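Local atomic coordinates of exodeoxyribonuclease III (Archaeoglobus fulgidus, PDB entry 2VOA), a protein that probably cuts the DNA backbone at abasic sites as an AP endonuclease of the ExoIII family, with magnesium or manganese ions as likely cofactors. Residues Ser78-Asp82 with Tyr130-Thr134; Glu88-Ile92 with Asn103-Pro107. The protein carries 1 engineered substitution. One frame throughout, in Å; residues are numbered along the deposited sequence.

Contact 2 (88-92 with 103-107) is buried and holds two strands of one sheet, the hairpin arms 91-96 and 99-105, side by side. Contact 1 (78-82 with 130-134) lies nearer the surface and joins an edge strand of that sheet, 77-79, and the loop after it to the end of helix 115-134. The two meet where strand 77-79 flanks strand 91-96: Gly80 N probably bonds to Leu91 O (2.8 Å), and Leu81 packs on Leu91. Backbone hydrogen bonds and a buried arginine beside the DNA make contact 2, whereas contact 1 relies on a bridging water, a tyrosine ring and a salt bridge at the exposed surface.

Contact 1: Ser78-Asp82 with Tyr130-Thr134; sequences SFGLD and YLQKT
Tyr130 OH shares water 1 with Ser78 OG and Gly80 O: the water lies 2.8 Å from Tyr130 OH and gives a hydrogen bond to Gly80 O at the same distance. Arg93, from strand 91-96, donates NH1 to this hydroxyl as well, so the phenol tip is held by both a guanidinium and the water. Tyr130 CG stands anti to the backbone N (chi1 172°), which sends the ring off the helix toward the 78-82 segment. There Leu81 CD2 packs 3.9 Å from Tyr130 CB, and Asp82 OD1 comes to the ring edge, 3.3 Å from Tyr130 CD1, with the carboxylate plane turned 70° from the ring. Over the centre of one ring face lies Thr134 OG1, which bonds to Tyr130 O (2.7 Å) from above the carbonyl plane and to the same Arg93 NH1. Farther out, Lys133 NZ meets the other carboxylate oxygen, Asp82 OD2, nearly end-on along its C-O bond in a short salt bridge (2.5 Å). The contact thus grades from a buried, water-bridged hydroxyl, through an aliphatic and aromatic middle, to a charge pair at the exposed surface, fastening the loop after strand 77-79 to the helix end.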
ATOM      1  N   SER A  78       5.378 -27.952  17.190  1.00 29.82           N
ATOM      2  CA  SER A  78       4.646 -27.515  18.394  1.00 30.24           C
ATOM      3  C   SER A  78       4.583 -25.992  18.467  1.00 29.37           C
ATOM      4  O   SER A  78       5.400 -25.306  17.854  1.00 28.22           O
ATOM      5  CB  SER A  78       5.242 -28.118  19.677  1.00 30.64           C
ATOM      6  OG  SER A  78       6.559 -27.651  19.907  1.00 33.45           O
ATOM      7  N   PHE A  79       3.601 -25.485  19.220  1.00 29.96           N
ATOM      8  CA  PHE A  79       3.353 -24.042  19.335  1.00 29.80           C
ATOM      9  C   PHE A  79       3.320 -23.622  20.798  1.00 30.17           C
ATOM     10  O   PHE A  79       2.714 -24.300  21.654  1.00 29.30           O
ATOM     11  CB  PHE A  79       1.988 -23.652  18.719  1.00 31.65           C
ATOM     12  CG  PHE A  79       1.736 -24.227  17.343  1.00 31.82           C
ATOM     13  CD1 PHE A  79       0.653 -25.092  17.125  1.00 36.96           C
ATOM     14  CD2 PHE A  79       2.585 -23.943  16.277  1.00 36.04           C
ATOM     15  CE1 PHE A  79       0.430 -25.640  15.850  1.00 37.77           C
ATOM     16  CE2 PHE A  79       2.355 -24.488  15.004  1.00 34.49           C
ATOM     17  CZ  PHE A  79       1.295 -25.318  14.796  1.00 35.75           C
ATOM     18  N   GLY A  80       3.931 -22.480  21.068  1.00 28.90           N
ATOM     19  CA  GLY A  80       3.848 -21.839  22.386  1.00 29.92           C
ATOM     20  C   GLY A  80       4.767 -22.435  23.445  1.00 30.56           C
ATOM     21  O   GLY A  80       5.415 -23.474  23.233  1.00 31.41           O
ATOM     22  N   LEU A  81       4.854 -21.739  24.577  1.00 30.39           N
ATOM     23  CA  LEU A  81       5.501 -22.269  25.768  1.00 31.20           C
ATOM     24  C   LEU A  81       4.662 -23.411  26.348  1.00 32.32           C
ATOM     25  O   LEU A  81       3.495 -23.567  25.980  1.00 31.68           O
ATOM     26  CB  LEU A  81       5.700 -21.142  26.790  1.00 30.97           C
ATOM     27  CG  LEU A  81       6.792 -20.117  26.420  1.00 31.14           C
ATOM     28  CD1 LEU A  81       6.676 -18.878  27.317  1.00 29.45           C
ATOM     29  CD2 LEU A  81       8.192 -20.740  26.546  1.00 31.65           C
ATOM     30  N   ASP A  82       5.254 -24.216  27.230  1.00 33.68           N
ATOM     31  CA  ASP A  82       4.534 -25.353  27.828  1.00 35.42           C
ATOM     32  C   ASP A  82       3.833 -25.020  29.161  1.00 35.77           C
ATOM     33  O   ASP A  82       3.484 -25.916  29.947  1.00 36.04           O
ATOM     34  CB  ASP A  82       5.463 -26.563  27.965  1.00 35.75           C
ATOM     35  CG  ASP A  82       6.659 -26.293  28.861  1.00 37.92           C
ATOM     36  OD1 ASP A  82       7.043 -25.116  29.058  1.00 42.92           O
ATOM     37  OD2 ASP A  82       7.239 -27.275  29.366  1.00 42.02           O
ATOM     38  N   TYR A 130      11.873 -23.704  29.882  1.00 29.39           N
ATOM     39  CA  TYR A 130      11.395 -24.459  28.722  1.00 29.60           C
ATOM     40  C   TYR A 130      12.559 -25.057  27.921  1.00 29.47           C
ATOM     41  O   TYR A 130      12.560 -26.264  27.604  1.00 29.55           O
ATOM     42  CB  TYR A 130      10.471 -23.584  27.867  1.00 31.31           C
ATOM     43  CG  TYR A 130      10.068 -24.187  26.533  1.00 32.41           C
ATOM     44  CD1 TYR A 130       9.037 -25.123  26.433  1.00 35.71           C
ATOM     45  CD2 TYR A 130      10.729 -23.806  25.361  1.00 34.07           C
ATOM     46  CE1 TYR A 130       8.672 -25.668  25.171  1.00 34.23           C
ATOM     47  CE2 TYR A 130      10.380 -24.347  24.124  1.00 34.41           C
ATOM     48  CZ  TYR A 130       9.351 -25.254  24.037  1.00 35.13           C
ATOM     49  OH  TYR A 130       9.014 -25.783  22.801  1.00 37.16           O
ATOM     50  N   LEU A 131      13.560 -24.230  27.623  1.00 28.57           N
ATOM     51  CA  LEU A 131      14.730 -24.688  26.858  1.00 28.72           C
ATOM     52  C   LEU A 131      15.648 -25.588  27.674  1.00 29.08           C
ATOM     53  O   LEU A 131      16.176 -26.560  27.151  1.00 29.58           O
ATOM     54  CB  LEU A 131      15.502 -23.501  26.315  1.00 28.70           C
ATOM     55  CG  LEU A 131      14.669 -22.675  25.321  1.00 29.63           C
ATOM     56  CD1 LEU A 131      15.426 -21.386  25.022  1.00 31.27           C
ATOM     57  CD2 LEU A 131      14.303 -23.446  24.040  1.00 30.90           C
ATOM     58  N   GLN A 132      15.830 -25.277  28.957  1.00 28.85           N
ATOM     59  CA  GLN A 132      16.599 -26.153  29.848  1.00 29.89           C
ATOM     60  C   GLN A 132      16.012 -27.573  29.866  1.00 30.19           C
ATOM     61  O   GLN A 132      16.751 -28.572  29.906  1.00 30.83           O
ATOM     62  CB  GLN A 132      16.609 -25.577  31.268  1.00 30.73           C
ATOM     63  CG  GLN A 132      17.469 -26.346  32.241  1.00 32.29           C
ATOM     64  CD  GLN A 132      17.427 -25.748  33.626  1.00 36.46           C
ATOM     65  OE1 GLN A 132      16.348 -25.460  34.171  1.00 38.00           O
ATOM     66  NE2 GLN A 132      18.601 -25.584  34.228  1.00 39.54           N
ATOM     67  N   LYS A 133      14.680 -27.657  29.831  1.00 29.75           N
ATOM     68  CA  LYS A 133      13.959 -28.921  29.943  1.00 31.13           C
ATOM     69  C   LYS A 133      13.974 -29.726  28.644  1.00 30.45           C
ATOM     70  O   LYS A 133      14.010 -30.965  28.672  1.00 30.68           O
ATOM     71  CB  LYS A 133      12.517 -28.638  30.401  1.00 31.96           C
ATOM     72  CG  LYS A 133      11.521 -29.752  30.194  1.00 35.87           C
ATOM     73  CD  LYS A 133      10.181 -29.375  30.795  1.00 40.08           C
ATOM     74  CE  LYS A 133       9.041 -29.881  29.935  1.00 44.33           C
ATOM     75  NZ  LYS A 133       7.720 -29.475  30.506  1.00 46.96           N
ATOM     76  N   THR A 134      13.952 -29.012  27.518  1.00 30.09           N
ATOM     77  CA  THR A 134      13.639 -29.627  26.224  1.00 30.50           C
ATOM     78  C   THR A 134      14.769 -29.651  25.183  1.00 30.87           C
ATOM     79  O   THR A 134      14.657 -30.377  24.184  1.00 31.94           O
ATOM     80  CB  THR A 134      12.426 -28.959  25.576  1.00 29.98           C
ATOM     81  OG1 THR A 134      12.742 -27.603  25.253  1.00 30.21           O
ATOM     82  CG2 THR A 134      11.187 -29.023  26.505  1.00 30.72           C
TER
HETATM   83  O   HOH W   1       6.298 -25.867  22.071  1.00 34.00           O

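Contact 2: Glu88-Ile92 with Asn103-Pro107; sequences EDRLI and NTYVP
Arg90, Asn103 and Tyr105 bury the most surface here, and Arg90 holds Tyr105 by backbone and side chain alike. Tyr105 N gives a hydrogen bond to Arg90 O (2.9 Å, 166°), while the guanidinium returns one from Arg90 NH1 to Tyr105 O (3.0 Å). That oxygen lies in the guanidinium plane, although the donor stands well above the carbonyl plane. With its chain extended from CG to NE, Arg90 runs past Tyr105 O, and Pro107 CG sits 3.8 Å above one guanidinium face, offset toward the rim. The guanidinium is turned only 21° from the plane of the Tyr105 ring, and Arg90 NH1 approaches Tyr105 CD2 to 3.3 Å. Water 2 joins Arg90 NH2 to Tyr105 OH. An alanine here, taking away the donor to Tyr105 O and the arginine partner of water 2, would probably leave the tyrosine ring and Pro107 less firmly placed.

Asn103 and Ile92 form a hydrogen-bonded antiparallel pair, Ile92 N to Asn103 O (3.0 Å) and Asn103 N to Ile92 O (2.9 Å). The Asn103 amide packs ND2 against Ile92 CG2 and is bonded beyond the hairpin to Gln34 and Met33 O. On the other sheet face, Leu91 and Thr104 lie side by side, Thr104 CG2 4.1 Å from Leu91 CG.

Arg90 also packs on a phosphate of the bound DNA, and Tyr105, predicted to be an active-site residue, on a sugar. The pairing is that of an antiparallel hairpin in the DNase I-like fold, whose strand end delivers Tyr105 to the predicted metal ligands Glu35 and Asn148.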
ATOM      1  N   GLU A  88       0.961 -19.167  21.839  1.00 29.48           N
ATOM      2  CA  GLU A  88       1.197 -19.890  20.576  1.00 29.59           C
ATOM      3  C   GLU A  88       1.645 -18.977  19.433  1.00 29.76           C
ATOM      4  O   GLU A  88       2.403 -19.412  18.553  1.00 30.89           O
ATOM      5  CB  GLU A  88      -0.054 -20.696  20.206  1.00 30.46           C
ATOM      6  CG  GLU A  88      -0.278 -21.831  21.167  1.00 32.43           C
ATOM      7  CD  GLU A  88      -1.433 -22.736  20.780  1.00 40.44           C
ATOM      8  OE1 GLU A  88      -2.382 -22.262  20.108  1.00 42.71           O
ATOM      9  OE2 GLU A  88      -1.404 -23.919  21.188  1.00 43.67           O
ATOM     10  N   ASP A  89       1.214 -17.717  19.459  1.00 29.15           N
ATOM     11  CA  ASP A  89       1.583 -16.741  18.414  1.00 29.81           C
ATOM     12  C   ASP A  89       2.982 -16.136  18.576  1.00 29.81           C
ATOM     13  O   ASP A  89       3.344 -15.209  17.833  1.00 30.74           O
ATOM     14  CB  ASP A  89       0.525 -15.627  18.265  1.00 29.33           C
ATOM     15  CG  ASP A  89       0.384 -14.738  19.527  1.00 31.81           C
ATOM     16  OD1 ASP A  89       1.050 -14.998  20.560  1.00 32.41           O
ATOM     17  OD2 ASP A  89      -0.438 -13.785  19.494  1.00 31.85           O
ATOM     18  N   ARG A  90       3.755 -16.655  19.535  1.00 28.60           N
ATOM     19  CA  ARG A  90       5.109 -16.176  19.784  1.00 28.94           C
ATOM     20  C   ARG A  90       6.176 -17.264  19.762  1.00 28.94           C
ATOM     21  O   ARG A  90       7.347 -16.987  19.997  1.00 29.21           O
ATOM     22  CB  ARG A  90       5.185 -15.470  21.153  1.00 28.29           C
ATOM     23  CG  ARG A  90       4.369 -14.159  21.255  1.00 28.20           C
ATOM     24  CD  ARG A  90       4.682 -13.475  22.572  1.00 29.73           C
ATOM     25  NE  ARG A  90       4.033 -12.169  22.697  1.00 30.82           N
ATOM     26  CZ  ARG A  90       4.535 -11.014  22.241  1.00 30.89           C
ATOM     27  NH1 ARG A  90       5.696 -10.962  21.603  1.00 29.52           N
ATOM     28  NH2 ARG A  90       3.857  -9.893  22.438  1.00 32.17           N
ATOM     29  N   LEU A  91       5.791 -18.522  19.581  1.00 28.35           N
ATOM     30  CA  LEU A  91       6.813 -19.563  19.606  1.00 27.85           C
ATOM     31  C   LEU A  91       6.328 -20.705  18.746  1.00 27.86           C
ATOM     32  O   LEU A  91       5.233 -21.220  18.969  1.00 28.04           O
ATOM     33  CB  LEU A  91       7.069 -20.052  21.043  1.00 28.04           C
ATOM     34  CG  LEU A  91       8.201 -21.054  21.329  1.00 28.00           C
ATOM     35  CD1 LEU A  91       8.553 -21.059  22.799  1.00 28.23           C
ATOM     36  CD2 LEU A  91       7.892 -22.529  20.889  1.00 27.66           C
ATOM     37  N   ILE A  92       7.157 -21.081  17.780  1.00 28.06           N
ATOM     38  CA  ILE A  92       6.881 -22.254  16.952  1.00 28.46           C
ATOM     39  C   ILE A  92       8.154 -23.077  16.896  1.00 28.99           C
ATOM     40  O   ILE A  92       9.265 -22.520  16.755  1.00 28.29           O
ATOM     41  CB  ILE A  92       6.338 -21.859  15.532  1.00 28.55           C
ATOM     42  CG1 ILE A  92       5.855 -23.095  14.747  1.00 28.08           C
ATOM     43  CG2 ILE A  92       7.359 -21.011  14.734  1.00 29.70           C
ATOM     44  CD1 ILE A  92       5.234 -22.761  13.398  1.00 29.58           C
ATOM     45  N   ASN A 103      11.672 -21.034  17.225  1.00 28.06           N
ATOM     46  CA  ASN A 103      11.529 -19.677  16.694  1.00 28.39           C
ATOM     47  C   ASN A 103      10.655 -18.860  17.640  1.00 28.37           C
ATOM     48  O   ASN A 103       9.489 -19.173  17.827  1.00 28.21           O
ATOM     49  CB  ASN A 103      10.880 -19.735  15.313  1.00 28.25           C
ATOM     50  CG  ASN A 103      10.554 -18.354  14.735  1.00 29.27           C
ATOM     51  OD1 ASN A 103      11.095 -17.322  15.168  1.00 30.93           O
ATOM     52  ND2 ASN A 103       9.707 -18.356  13.670  1.00 29.25           N
ATOM     53  N   THR A 104      11.239 -17.832  18.257  1.00 29.25           N
ATOM     54  CA  THR A 104      10.532 -17.018  19.251  1.00 29.17           C
ATOM     55  C   THR A 104      10.393 -15.556  18.825  1.00 29.79           C
ATOM     56  O   THR A 104      11.335 -14.953  18.242  1.00 29.71           O
ATOM     57  CB  THR A 104      11.251 -17.012  20.646  1.00 29.99           C
ATOM     58  OG1 THR A 104      12.572 -16.502  20.478  1.00 29.41           O
ATOM     59  CG2 THR A 104      11.340 -18.408  21.247  1.00 30.79           C
ATOM     60  N   TYR A 105       9.241 -14.978  19.167  1.00 29.19           N
ATOM     61  CA  TYR A 105       9.037 -13.556  19.089  1.00 28.86           C
ATOM     62  C   TYR A 105       8.772 -13.097  20.524  1.00 28.42           C
ATOM     63  O   TYR A 105       7.647 -13.207  21.035  1.00 29.04           O
ATOM     64  CB  TYR A 105       7.873 -13.197  18.133  1.00 29.83           C
ATOM     65  CG  TYR A 105       7.546 -11.736  18.152  1.00 30.59           C
ATOM     66  CD1 TYR A 105       8.561 -10.777  17.995  1.00 31.26           C
ATOM     67  CD2 TYR A 105       6.229 -11.290  18.364  1.00 32.42           C
ATOM     68  CE1 TYR A 105       8.286  -9.418  18.044  1.00 31.29           C
ATOM     69  CE2 TYR A 105       5.928  -9.932  18.411  1.00 33.33           C
ATOM     70  CZ  TYR A 105       6.962  -9.000  18.267  1.00 33.24           C
ATOM     71  OH  TYR A 105       6.681  -7.657  18.324  1.00 37.66           O
ATOM     72  N   VAL A 106       9.841 -12.673  21.197  1.00 28.70           N
ATOM     73  CA  VAL A 106       9.787 -12.329  22.622  1.00 28.86           C
ATOM     74  C   VAL A 106       8.974 -11.057  22.837  1.00 28.66           C
ATOM     75  O   VAL A 106       9.078 -10.128  22.059  1.00 28.96           O
ATOM     76  CB  VAL A 106      11.235 -12.187  23.144  1.00 28.53           C
ATOM     77  CG1 VAL A 106      11.269 -11.648  24.579  1.00 29.75           C
ATOM     78  CG2 VAL A 106      11.976 -13.551  23.016  1.00 29.96           C
ATOM     79  N   PRO A 107       8.142 -10.992  23.917  1.00 29.08           N
ATOM     80  CA  PRO A 107       7.434  -9.703  24.159  1.00 29.01           C
ATOM     81  C   PRO A 107       8.387  -8.495  24.196  1.00 29.05           C
ATOM     82  O   PRO A 107       9.434  -8.522  24.853  1.00 30.04           O
ATOM     83  CB  PRO A 107       6.762  -9.914  25.531  1.00 28.56           C
ATOM     84  CG  PRO A 107       6.510 -11.438  25.549  1.00 29.20           C
ATOM     85  CD  PRO A 107       7.795 -12.011  24.916  1.00 28.51           C
TER
HETATM   86  O   HOH W   2       5.701  -7.599  21.425  1.00 21.92           O